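Chaperone CupB2 (Pseudomonas aeruginosa, PDB 3Q48) probably acts as a periplasmic chaperone of fimbrial assembly, folding and escorting pilus subunits with a pair of immunoglobulin-like domains. Local coordinates at residues Trp63-Arg68 with Leu113-Ile118; Ser147-Val152 with Thr181-Ser186; Ser186-Glu191 with Glu231-Tyr236; Ser227-Val232 with Arg239-Arg244. One frame throughout, in Å; residues are numbered along the deposited sequence.

Contact 1: Trp63-Arg68 with Leu113-Ile118; sequences WIDDGR and LFWLNI
Trp63 and Asn117 face each other as an antiparallel hydrogen-bonded pair, and Asp65 with Trp115 forms the next one along. In the first pair the two backbone bonds are unequal: Asn117 N reaches Trp63 O at 2.8 Å, while the return bond from Trp63 N to Asn117 O stretches to 3.3 Å. Between these pairs Ile64 stands opposite Leu116, and its CA makes a C-H...O contact with Trp115 O.

Side-chain polar bonds gather at Asn117. Its ND2 donates to Asp65 OD2 at 2.8 Å in a fairly straight bond (164°); OD2 lies in the amide plane of Asn117, but the donor comes from above the plane of the carboxylate. OD2 also forms a salt bridge with Arg139, and Asn117 OD1 accepts from Arg137 and Arg139. The other carboxylate oxygen, Asp65 OD1, accepts from Gly67 N at 2.8 Å and closes an Asx turn as the strand ends.

Ring contacts flank this network. Asn117 CB sits 3.5 Å from the centroid of the Trp63 six-membered ring, a CH-pi contact over the face; chi1 of 77° folds the indole across Asn117, with ring and amide planes 20° apart. Gly67 CA lies 3.7 Å from Trp115 CD1, and Arg139 makes a cation-pi contact with Trp115.

Apolar contacts occupy the other face, where Ile64 CG1 meets Leu116 CD1 at 3.9 Å beside Phe114, within the immunoglobulin-like PapD N-terminal domain. The chemistry implies that Asp65 and Asn117, both buried, have their polar ends satisfied by one shared network, whose arginines would be expected to favour a charged carboxylate.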
# COMPACT_ATOMS: atom_id res chain seq x y z
N TRP A 63 6.06 12.51 6.59
CA TRP A 63 7.38 11.87 6.68
C TRP A 63 7.23 10.44 6.20
O TRP A 63 6.13 9.85 6.32
CB TRP A 63 7.97 11.93 8.12
CG TRP A 63 7.43 10.96 9.13
CD1 TRP A 63 7.96 9.75 9.46
CD2 TRP A 63 6.28 11.13 9.96
NE1 TRP A 63 7.21 9.15 10.44
CE2 TRP A 63 6.17 9.96 10.76
CE3 TRP A 63 5.31 12.14 10.09
CZ2 TRP A 63 5.13 9.77 11.66
CZ3 TRP A 63 4.27 11.96 11.00
CH2 TRP A 63 4.20 10.77 11.79
N ILE A 64 8.34 9.88 5.73
CA ILE A 64 8.40 8.52 5.23
C ILE A 64 9.24 7.60 6.09
O ILE A 64 10.34 7.97 6.52
CB ILE A 64 8.91 8.51 3.76
CG1 ILE A 64 7.81 9.09 2.85
CG2 ILE A 64 9.24 7.13 3.30
CD1 ILE A 64 8.34 9.87 1.82
N ASP A 65 8.72 6.41 6.36
CA ASP A 65 9.53 5.40 7.01
C ASP A 65 9.59 4.10 6.19
O ASP A 65 8.99 4.03 5.13
CB ASP A 65 9.13 5.23 8.48
CG ASP A 65 7.82 4.51 8.66
OD1 ASP A 65 7.72 3.32 8.28
OD2 ASP A 65 6.90 5.11 9.25
N ASP A 66 10.37 3.11 6.64
CA ASP A 66 10.58 1.90 5.84
C ASP A 66 9.92 0.72 6.50
O ASP A 66 10.24 -0.40 6.17
CB ASP A 66 12.08 1.60 5.69
CG ASP A 66 12.77 1.33 7.05
OD1 ASP A 66 12.08 1.36 8.11
OD2 ASP A 66 14.00 1.09 7.07
N GLY A 67 9.02 1.00 7.44
CA GLY A 67 8.18 0.01 8.16
C GLY A 67 8.35 0.04 9.68
O GLY A 67 7.46 -0.36 10.43
N ARG A 68 9.51 0.50 10.13
CA ARG A 68 9.78 0.78 11.54
C ARG A 68 9.10 2.09 11.96
O ARG A 68 9.44 3.16 11.43
CB ARG A 68 11.28 0.90 11.77
CG ARG A 68 12.07 -0.22 11.21
CD ARG A 68 13.39 -0.36 11.94
NE ARG A 68 14.54 0.21 11.22
CZ ARG A 68 15.77 0.33 11.74
NH1 ARG A 68 16.02 -0.04 13.00
NH2 ARG A 68 16.76 0.85 11.02
N LEU A 113 8.82 -1.39 -0.72
CA LEU A 113 7.73 -0.87 0.08
C LEU A 113 8.19 0.11 1.18
O LEU A 113 9.03 -0.23 2.02
CB LEU A 113 7.01 -2.03 0.69
CG LEU A 113 5.88 -1.65 1.62
CD1 LEU A 113 4.71 -0.89 0.92
CD2 LEU A 113 5.48 -2.97 2.30
N PHE A 114 7.65 1.33 1.12
CA PHE A 114 7.82 2.38 2.12
C PHE A 114 6.46 2.90 2.62
O PHE A 114 5.39 2.52 2.08
CB PHE A 114 8.67 3.50 1.56
CG PHE A 114 10.11 3.08 1.27
CD1 PHE A 114 11.09 3.20 2.24
CD2 PHE A 114 10.45 2.54 0.04
CE1 PHE A 114 12.41 2.81 2.00
CE2 PHE A 114 11.81 2.12 -0.22
CZ PHE A 114 12.77 2.27 0.76
N TRP A 115 6.47 3.73 3.65
CA TRP A 115 5.20 4.15 4.21
C TRP A 115 5.21 5.64 4.34
O TRP A 115 6.16 6.22 4.84
CB TRP A 115 4.96 3.48 5.57
CG TRP A 115 4.83 1.96 5.52
CD1 TRP A 115 5.86 1.01 5.52
CD2 TRP A 115 3.61 1.22 5.41
NE1 TRP A 115 5.32 -0.25 5.49
CE2 TRP A 115 3.95 -0.15 5.42
CE3 TRP A 115 2.26 1.58 5.37
CZ2 TRP A 115 2.98 -1.16 5.33
CZ3 TRP A 115 1.29 0.57 5.34
CH2 TRP A 115 1.67 -0.78 5.32
N LEU A 116 4.17 6.28 3.81
CA LEU A 116 3.99 7.71 4.01
C LEU A 116 3.09 7.89 5.20
O LEU A 116 2.03 7.24 5.29
CB LEU A 116 3.36 8.36 2.79
CG LEU A 116 3.03 9.84 2.83
CD1 LEU A 116 4.24 10.73 3.13
CD2 LEU A 116 2.42 10.17 1.48
N ASN A 117 3.56 8.71 6.16
CA ASN A 117 2.74 9.05 7.32
C ASN A 117 2.26 10.52 7.19
O ASN A 117 3.01 11.38 6.74
CB ASN A 117 3.52 8.93 8.59
CG ASN A 117 4.04 7.55 8.83
OD1 ASN A 117 3.34 6.70 9.39
ND2 ASN A 117 5.32 7.34 8.50
N ILE A 118 1.01 10.79 7.57
CA ILE A 118 0.48 12.15 7.60
C ILE A 118 -0.12 12.31 8.96
O ILE A 118 -0.98 11.54 9.34
CB ILE A 118 -0.64 12.38 6.59
CG1 ILE A 118 -0.19 12.12 5.11
CG2 ILE A 118 -1.39 13.76 6.86
CD1 ILE A 118 0.93 12.98 4.56

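Contact 2: Ser147-Val152 with Thr181-Ser186; sequences SQLKSV and TPYYVS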
# COMPACT_ATOMS: atom_id res chain seq x y z
N SER A 147 11.61 0.69 -13.41
CA SER A 147 11.06 0.94 -14.74
C SER A 147 10.67 -0.28 -15.53
O SER A 147 9.61 -0.33 -16.15
CB SER A 147 12.05 1.75 -15.54
OG SER A 147 12.35 2.89 -14.78
N GLN A 148 11.52 -1.29 -15.50
CA GLN A 148 11.23 -2.48 -16.28
C GLN A 148 10.05 -3.32 -15.75
O GLN A 148 9.73 -4.34 -16.34
CB GLN A 148 12.52 -3.28 -16.60
CG GLN A 148 12.91 -4.46 -15.70
CD GLN A 148 13.28 -4.08 -14.28
OE1 GLN A 148 13.55 -2.92 -13.95
NE2 GLN A 148 13.30 -5.09 -13.42
N LEU A 149 9.39 -2.88 -14.66
CA LEU A 149 8.20 -3.58 -14.12
C LEU A 149 6.88 -3.01 -14.66
O LEU A 149 6.31 -2.06 -14.11
CB LEU A 149 8.22 -3.64 -12.58
CG LEU A 149 9.47 -4.35 -11.97
CD1 LEU A 149 9.58 -4.24 -10.43
CD2 LEU A 149 9.46 -5.79 -12.45
N LYS A 150 6.38 -3.59 -15.74
CA LYS A 150 5.29 -2.99 -16.52
C LYS A 150 4.01 -3.80 -16.41
O LYS A 150 2.99 -3.44 -17.00
CB LYS A 150 5.71 -2.85 -17.98
CG LYS A 150 6.75 -1.78 -18.20
CD LYS A 150 6.96 -1.55 -19.69
CE LYS A 150 8.31 -0.91 -20.00
NZ LYS A 150 8.78 0.12 -18.97
N SER A 151 4.06 -4.88 -15.64
CA SER A 151 2.97 -5.85 -15.61
C SER A 151 2.29 -5.97 -14.25
O SER A 151 1.69 -7.01 -13.93
CB SER A 151 3.49 -7.23 -16.05
OG SER A 151 4.29 -7.13 -17.22
N VAL A 152 2.32 -4.91 -13.45
CA VAL A 152 1.60 -4.96 -12.20
C VAL A 152 0.15 -5.41 -12.40
O VAL A 152 -0.34 -6.19 -11.60
CB VAL A 152 1.66 -3.64 -11.36
CG1 VAL A 152 0.85 -2.49 -12.01
CG2 VAL A 152 1.22 -3.95 -9.94
N THR A 181 5.65 -13.15 -8.31
CA THR A 181 5.79 -11.97 -9.15
C THR A 181 6.65 -10.88 -8.47
O THR A 181 6.93 -10.97 -7.26
CB THR A 181 4.38 -11.28 -9.44
OG1 THR A 181 3.96 -10.49 -8.31
CG2 THR A 181 3.31 -12.29 -9.80
N PRO A 182 7.07 -9.84 -9.23
CA PRO A 182 7.88 -8.79 -8.56
C PRO A 182 7.13 -7.73 -7.77
O PRO A 182 7.76 -6.84 -7.20
CB PRO A 182 8.75 -8.17 -9.71
CG PRO A 182 8.10 -8.60 -11.03
CD PRO A 182 7.16 -9.79 -10.71
N TYR A 183 5.79 -7.84 -7.69
CA TYR A 183 4.91 -6.77 -7.20
C TYR A 183 4.28 -7.13 -5.88
O TYR A 183 3.96 -8.28 -5.63
CB TYR A 183 3.77 -6.53 -8.18
CG TYR A 183 4.23 -6.31 -9.57
CD1 TYR A 183 4.62 -5.04 -10.00
CD2 TYR A 183 4.28 -7.38 -10.48
CE1 TYR A 183 5.08 -4.81 -11.32
CE2 TYR A 183 4.76 -7.18 -11.77
CZ TYR A 183 5.15 -5.89 -12.18
OH TYR A 183 5.59 -5.72 -13.47
N TYR A 184 4.06 -6.14 -5.03
CA TYR A 184 3.19 -6.36 -3.89
C TYR A 184 1.80 -6.58 -4.46
O TYR A 184 1.45 -6.05 -5.54
CB TYR A 184 3.23 -5.14 -2.92
CG TYR A 184 4.55 -5.10 -2.14
CD1 TYR A 184 4.65 -5.68 -0.88
CD2 TYR A 184 5.70 -4.53 -2.70
CE1 TYR A 184 5.89 -5.68 -0.19
CE2 TYR A 184 6.91 -4.52 -2.03
CZ TYR A 184 7.00 -5.10 -0.78
OH TYR A 184 8.21 -5.12 -0.13
N VAL A 185 1.01 -7.40 -3.77
CA VAL A 185 -0.38 -7.53 -4.15
C VAL A 185 -1.13 -7.29 -2.89
O VAL A 185 -0.92 -7.99 -1.92
CB VAL A 185 -0.65 -8.94 -4.74
CG1 VAL A 185 -2.25 -9.20 -5.02
CG2 VAL A 185 0.19 -9.11 -6.00
N SER A 186 -1.97 -6.27 -2.87
CA SER A 186 -2.77 -5.95 -1.67
C SER A 186 -4.19 -6.46 -1.81
O SER A 186 -4.84 -6.18 -2.82
CB SER A 186 -2.81 -4.43 -1.45
OG SER A 186 -1.48 -3.97 -1.30
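The ring of Tyr183 has Val152 over one face, with CA 3.5 Å from the centroid and only 9° off the ring normal, a CH-pi contact. Lys150 N lies at the edge near the ring plane, beside the hydroxyl, while Leu149 CB approaches obliquely, 3.6 Å from Tyr183 CE1. The loop 147-152 thus bends round the phenol end of the tyrosine. It belongs to the connection between the two immunoglobulin-like domains of this PapD-type chaperone, and the contact packs that connection against the loop that leads into strand 185-194 of the second domain.

Apolar contacts are made by the ring and by the proline before it. Val152 CB stands 3.5 Å from Tyr183 CD1, and its CG2, placed anti to the backbone nitrogen by the first torsion, reaches along the same side of the ring. On the neighbouring proline, Leu149 CD2 touches Pro182 CG at 3.4 Å; the leucine and proline side chains cross at a slant.

Residues beyond the loop hold the tyrosine segment in place. Glu111 joins it to the first domain: its carboxylate accepts from Tyr184 N, its backbone is hydrogen-bonded to that of Pro182, and it also touches the side chain of Tyr183. Within the segment, Thr181 OG1 accepts from Tyr183 N, a long bond of 3.3 Å that closes an ST turn, and Asn179 binds both Thr181 OG1 and Tyr183 O.

The phenol oxygen is the polar link across the contact: Ser151 N donates to Tyr183 OH at 2.8 Å, with an N-H...O angle of 149°.

Contact 3: Ser186-Glu191 with Glu231-Tyr236; sequences SFASVE and EVINDY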
# COMPACT_ATOMS: atom_id res chain seq x y z
N SER A 186 -1.97 -6.27 -2.87
CA SER A 186 -2.77 -5.95 -1.67
C SER A 186 -4.19 -6.46 -1.81
O SER A 186 -4.84 -6.18 -2.82
CB SER A 186 -2.81 -4.43 -1.45
OG SER A 186 -1.48 -3.97 -1.30
N PHE A 187 -4.65 -7.20 -0.82
CA PHE A 187 -5.99 -7.76 -0.82
C PHE A 187 -6.95 -6.95 0.05
O PHE A 187 -6.66 -6.75 1.25
CB PHE A 187 -5.99 -9.19 -0.26
CG PHE A 187 -5.05 -10.12 -0.94
CD1 PHE A 187 -5.42 -10.79 -2.10
CD2 PHE A 187 -3.79 -10.38 -0.38
CE1 PHE A 187 -4.52 -11.66 -2.73
CE2 PHE A 187 -2.90 -11.27 -1.00
CZ PHE A 187 -3.26 -11.91 -2.17
N ALA A 188 -8.08 -6.51 -0.51
CA ALA A 188 -9.12 -5.89 0.30
C ALA A 188 -9.95 -6.95 0.97
O ALA A 188 -10.63 -6.68 1.98
CB ALA A 188 -10.03 -4.97 -0.55
N SER A 189 -9.95 -8.16 0.39
CA SER A 189 -10.71 -9.27 0.97
C SER A 189 -10.29 -10.53 0.32
O SER A 189 -9.91 -10.51 -0.84
CB SER A 189 -12.23 -9.10 0.78
OG SER A 189 -12.59 -9.16 -0.59
N VAL A 190 -10.34 -11.62 1.09
CA VAL A 190 -10.03 -12.95 0.61
C VAL A 190 -11.09 -13.83 1.21
O VAL A 190 -11.43 -13.68 2.37
CB VAL A 190 -8.65 -13.40 1.14
CG1 VAL A 190 -8.31 -14.90 0.78
CG2 VAL A 190 -7.60 -12.45 0.62
N GLU A 191 -11.64 -14.74 0.43
CA GLU A 191 -12.78 -15.52 0.85
C GLU A 191 -12.64 -16.89 0.27
O GLU A 191 -12.22 -17.03 -0.89
CB GLU A 191 -14.11 -14.92 0.34
CG GLU A 191 -14.28 -13.44 0.57
CD GLU A 191 -15.60 -12.89 0.08
OE1 GLU A 191 -16.02 -13.18 -1.05
OE2 GLU A 191 -16.22 -12.13 0.83
N GLU A 231 -10.09 -9.92 -3.81
CA GLU A 231 -10.15 -8.61 -4.41
C GLU A 231 -8.88 -7.91 -4.11
O GLU A 231 -8.44 -7.89 -2.95
CB GLU A 231 -11.29 -7.77 -3.83
CG GLU A 231 -12.68 -8.30 -4.14
CD GLU A 231 -13.82 -7.36 -3.73
OE1 GLU A 231 -13.58 -6.18 -3.38
OE2 GLU A 231 -14.99 -7.79 -3.78
N VAL A 232 -8.30 -7.26 -5.12
CA VAL A 232 -7.06 -6.61 -4.92
C VAL A 232 -7.16 -5.14 -5.25
O VAL A 232 -7.92 -4.76 -6.10
CB VAL A 232 -5.99 -7.31 -5.77
CG1 VAL A 232 -5.84 -8.79 -5.31
CG2 VAL A 232 -6.36 -7.27 -7.18
N ILE A 233 -6.37 -4.31 -4.57
CA ILE A 233 -6.34 -2.88 -4.76
C ILE A 233 -5.31 -2.51 -5.81
O ILE A 233 -4.12 -2.83 -5.67
CB ILE A 233 -6.06 -2.19 -3.41
CG1 ILE A 233 -7.15 -2.55 -2.41
CG2 ILE A 233 -6.04 -0.63 -3.55
CD1 ILE A 233 -6.71 -2.61 -0.94
N ASN A 234 -5.73 -1.82 -6.86
CA ASN A 234 -4.82 -1.41 -7.91
C ASN A 234 -4.08 -0.14 -7.50
O ASN A 234 -4.27 0.35 -6.41
CB ASN A 234 -5.58 -1.26 -9.25
CG ASN A 234 -6.64 -0.14 -9.25
OD1 ASN A 234 -6.56 0.82 -8.49
ND2 ASN A 234 -7.64 -0.27 -10.12
N ASP A 235 -3.24 0.40 -8.39
CA ASP A 235 -2.41 1.60 -8.17
C ASP A 235 -3.22 2.83 -7.80
O ASP A 235 -2.71 3.70 -7.09
CB ASP A 235 -1.63 1.92 -9.46
CG ASP A 235 -0.36 1.06 -9.64
OD1 ASP A 235 -0.02 0.17 -8.80
OD2 ASP A 235 0.33 1.31 -10.66
N TYR A 236 -4.48 2.88 -8.27
CA TYR A 236 -5.38 4.05 -8.08
C TYR A 236 -6.44 3.86 -7.03
O TYR A 236 -7.33 4.69 -6.89
CB TYR A 236 -6.05 4.48 -9.41
CG TYR A 236 -5.08 4.46 -10.58
CD1 TYR A 236 -4.07 5.44 -10.68
CD2 TYR A 236 -5.12 3.44 -11.54
CE1 TYR A 236 -3.14 5.44 -11.73
CE2 TYR A 236 -4.18 3.42 -12.59
CZ TYR A 236 -3.19 4.43 -12.67
OH TYR A 236 -2.26 4.46 -13.70
O HOH W 1 -2.23 -4.89 -5.15
O HOH W 2 -15.55 -10.66 -2.84
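Phe187 and Val232 form an antiparallel non-hydrogen-bonded pair, but beyond them the register slips by one residue, so that Ser189 faces Glu231 in a hydrogen-bonded pair and Ala188, where the chain turns a corner, is taken up in a beta bulge.

On the face carrying Phe187, the ring and the valine lie side by side and point the same way, with Phe187 CD1 3.8 Å from Val232 CG1. Leu159 and Val206 also pack on the phenylalanine. At the bulge, Ala188 turns its CB toward the opposite strand and meets Ile233 CD1 at 4.1 Å. The extra residue therefore supplies a small apolar contact of its own.

This bulged pairing joins strands 185-194 and 227-233, the two central strands of the four-stranded sheet in the immunoglobulin-like C-terminal domain of the PapD family. Ahead of the bulge, Ile233 N donates to Ser186 O at 3.0 Å. Glu231 is held on both sides of the slip, its O by Ala188 N at 2.8 Å and its N by Ser189 O at 3.0 Å. At one end, Ile233 and Ser186 also touch Arg36 of strand 36-40, bringing this end of the two strands close to the first domain.

The Ser189 side chain shares its face with Glu231. With OG set between the backbone N and the carbonyl carbon (chi1 65°), it lies 3.7 Å from Glu231 CG, alongside an extended glutamate whose carboxylate is modelled beside Arg239, in a placement that is doubtful. Water spans both ends of the contact: one molecule accepts from Ser186 N and donates to Ile233 O, and another donates to Glu191 OE1 and to Glu231 OE2, 3.1 Å from each.

Contact 4: Ser227-Val232 with Arg239-Arg244; sequences SVRYEV and RNTHDR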
# COMPACT_ATOMS: atom_id res chain seq x y z
N SER A 227 -13.11 -22.91 -3.52
CA SER A 227 -12.54 -22.02 -4.50
C SER A 227 -12.07 -20.85 -3.66
O SER A 227 -12.57 -20.65 -2.56
CB SER A 227 -13.67 -21.58 -5.42
OG SER A 227 -13.18 -20.76 -6.45
N VAL A 228 -11.13 -20.05 -4.14
CA VAL A 228 -10.82 -18.82 -3.42
C VAL A 228 -11.30 -17.60 -4.22
O VAL A 228 -11.10 -17.56 -5.44
CB VAL A 228 -9.29 -18.72 -3.01
CG1 VAL A 228 -8.37 -18.62 -4.23
CG2 VAL A 228 -9.05 -17.52 -2.12
N ARG A 229 -11.89 -16.60 -3.56
CA ARG A 229 -12.28 -15.35 -4.27
C ARG A 229 -11.59 -14.21 -3.60
O ARG A 229 -11.68 -14.06 -2.36
CB ARG A 229 -13.78 -15.12 -4.20
CG ARG A 229 -14.26 -13.75 -4.72
CD ARG A 229 -15.79 -13.74 -4.87
NE ARG A 229 -16.24 -14.69 -5.88
CZ ARG A 229 -17.50 -14.91 -6.23
NH1 ARG A 229 -18.49 -14.23 -5.65
NH2 ARG A 229 -17.77 -15.82 -7.17
N TYR A 230 -10.88 -13.40 -4.38
CA TYR A 230 -10.15 -12.35 -3.76
C TYR A 230 -10.17 -11.05 -4.54
O TYR A 230 -10.25 -11.05 -5.78
CB TYR A 230 -8.71 -12.81 -3.48
CG TYR A 230 -7.90 -13.28 -4.68
CD1 TYR A 230 -7.15 -12.38 -5.42
CD2 TYR A 230 -7.86 -14.65 -5.05
CE1 TYR A 230 -6.36 -12.81 -6.51
CE2 TYR A 230 -7.09 -15.08 -6.16
CZ TYR A 230 -6.35 -14.14 -6.88
OH TYR A 230 -5.57 -14.50 -7.97
N GLU A 231 -10.09 -9.92 -3.81
CA GLU A 231 -10.15 -8.61 -4.41
C GLU A 231 -8.88 -7.91 -4.11
O GLU A 231 -8.44 -7.89 -2.95
CB GLU A 231 -11.29 -7.77 -3.83
CG GLU A 231 -12.68 -8.30 -4.14
CD GLU A 231 -13.82 -7.36 -3.73
OE1 GLU A 231 -13.58 -6.18 -3.38
OE2 GLU A 231 -14.99 -7.79 -3.78
N VAL A 232 -8.30 -7.26 -5.12
CA VAL A 232 -7.06 -6.61 -4.92
C VAL A 232 -7.16 -5.14 -5.25
O VAL A 232 -7.92 -4.76 -6.10
CB VAL A 232 -5.99 -7.31 -5.77
CG1 VAL A 232 -5.84 -8.79 -5.31
CG2 VAL A 232 -6.36 -7.27 -7.18
N ARG A 239 -10.54 -1.60 -7.35
CA ARG A 239 -10.46 -2.99 -6.94
C ARG A 239 -10.80 -3.87 -8.12
O ARG A 239 -11.62 -3.51 -8.94
CB ARG A 239 -11.38 -3.24 -5.71
CG ARG A 239 -10.94 -2.52 -4.46
CD ARG A 239 -11.68 -2.94 -3.26
NE ARG A 239 -12.99 -2.31 -3.28
CZ ARG A 239 -14.12 -2.94 -3.00
NH1 ARG A 239 -14.10 -4.21 -2.66
NH2 ARG A 239 -15.27 -2.30 -3.07
N ASN A 240 -10.16 -5.02 -8.20
CA ASN A 240 -10.41 -6.01 -9.19
C ASN A 240 -10.60 -7.32 -8.44
O ASN A 240 -10.04 -7.48 -7.37
CB ASN A 240 -9.21 -6.09 -10.11
CG ASN A 240 -9.02 -4.82 -10.89
OD1 ASN A 240 -9.63 -4.66 -11.93
ND2 ASN A 240 -8.22 -3.89 -10.37
N THR A 241 -11.37 -8.26 -9.01
CA THR A 241 -11.61 -9.53 -8.35
C THR A 241 -11.21 -10.77 -9.17
O THR A 241 -11.21 -10.76 -10.39
CB THR A 241 -13.10 -9.63 -7.84
OG1 THR A 241 -13.33 -10.91 -7.22
CG2 THR A 241 -14.04 -9.42 -8.94
N HIS A 242 -10.92 -11.87 -8.48
CA HIS A 242 -10.43 -13.07 -9.11
C HIS A 242 -10.97 -14.24 -8.32
O HIS A 242 -11.07 -14.16 -7.08
CB HIS A 242 -8.88 -13.06 -9.09
CG HIS A 242 -8.30 -11.83 -9.72
ND1 HIS A 242 -8.24 -11.65 -11.08
CD2 HIS A 242 -7.84 -10.68 -9.17
CE1 HIS A 242 -7.73 -10.46 -11.35
NE2 HIS A 242 -7.49 -9.85 -10.21
N ASP A 243 -11.33 -15.31 -9.05
CA ASP A 243 -11.61 -16.62 -8.47
C ASP A 243 -10.50 -17.61 -8.86
O ASP A 243 -10.01 -17.62 -9.98
CB ASP A 243 -12.96 -17.13 -8.97
CG ASP A 243 -14.17 -16.41 -8.32
OD1 ASP A 243 -14.00 -15.46 -7.50
OD2 ASP A 243 -15.33 -16.80 -8.67
N ARG A 244 -10.08 -18.47 -7.93
CA ARG A 244 -9.16 -19.56 -8.28
C ARG A 244 -9.50 -20.80 -7.51
O ARG A 244 -10.11 -20.70 -6.46
CB ARG A 244 -7.72 -19.17 -7.96
CG ARG A 244 -7.14 -18.05 -8.83
CD ARG A 244 -7.07 -18.45 -10.28
NE ARG A 244 -6.39 -17.41 -11.06
CZ ARG A 244 -7.00 -16.43 -11.72
NH1 ARG A 244 -8.34 -16.30 -11.70
NH2 ARG A 244 -6.28 -15.57 -12.41
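Arg229 grips Asp243 side-on in a salt bridge, NE donating to OD1 at 2.9 Å and NH2 to OD2 at 3.0 Å. Guanidinium and carboxylate are nearly coplanar, their planes 6° apart, and OD2 is met at its syn lone pair. The bend in the arginine at chi3 (-64°) turns the guanidinium edge toward the acid, which lies alongside and points the same way. Farther along this face Thr241 CB packs 4.0 Å from Glu231 CG.

On the sheet face that carries Tyr230, His242 CB lies over one side of the phenol ring, 3.8 Å from its centroid, a CH-pi contact displaced toward the rim. Next to it Arg244 CG approaches the ring edge near its plane, while Arg244 CB touches Val228 CG1 at 3.8 Å.

Behind these side chains, paired backbone bonds set the register, with Val228-Arg244, Tyr230-His242 and Val232-Asn240 as hydrogen-bonded pairs. Tyr230 N, for instance, donates to His242 O at 2.8 Å. Arg244 NH1 folds back onto Asp243 O at 2.7 Å.

Farther out, Tyr230 OH is hydrogen-bonded to Ala156 O and Arg244 NH2 to Gly157 O, so both side chains are fixed to the loop ahead of strand 160-163, while Trp161 packs against Val228, Tyr230 and Arg244. The whole is an antiparallel beta hairpin at the edge of the four-stranded sheet in the immunoglobulin-like C-terminal domain.

How the contacts relate
The four contacts run from the first immunoglobulin-like domain, across the linker, into the second. Contact 1 lies in the N-terminal domain, its centre about 28 Å from that of contact 4. Contact 2 bridges the two domains: Leu113 CB of contact 1 packs on Tyr184 CZ at 3.4 Å, while Val185 CG1 meets Val232 CG1 of contacts 3 and 4 at 3.6 Å. Ser186 ends contact 2 and begins contact 3. Contacts 3 and 4, centres about 8 Å apart, share Glu231 and Val232, so strand 227-233 pairs with 185-194 on one side and 239-245 on the other. Contacts 1 and 3 stay about 7 Å apart at their nearest atoms.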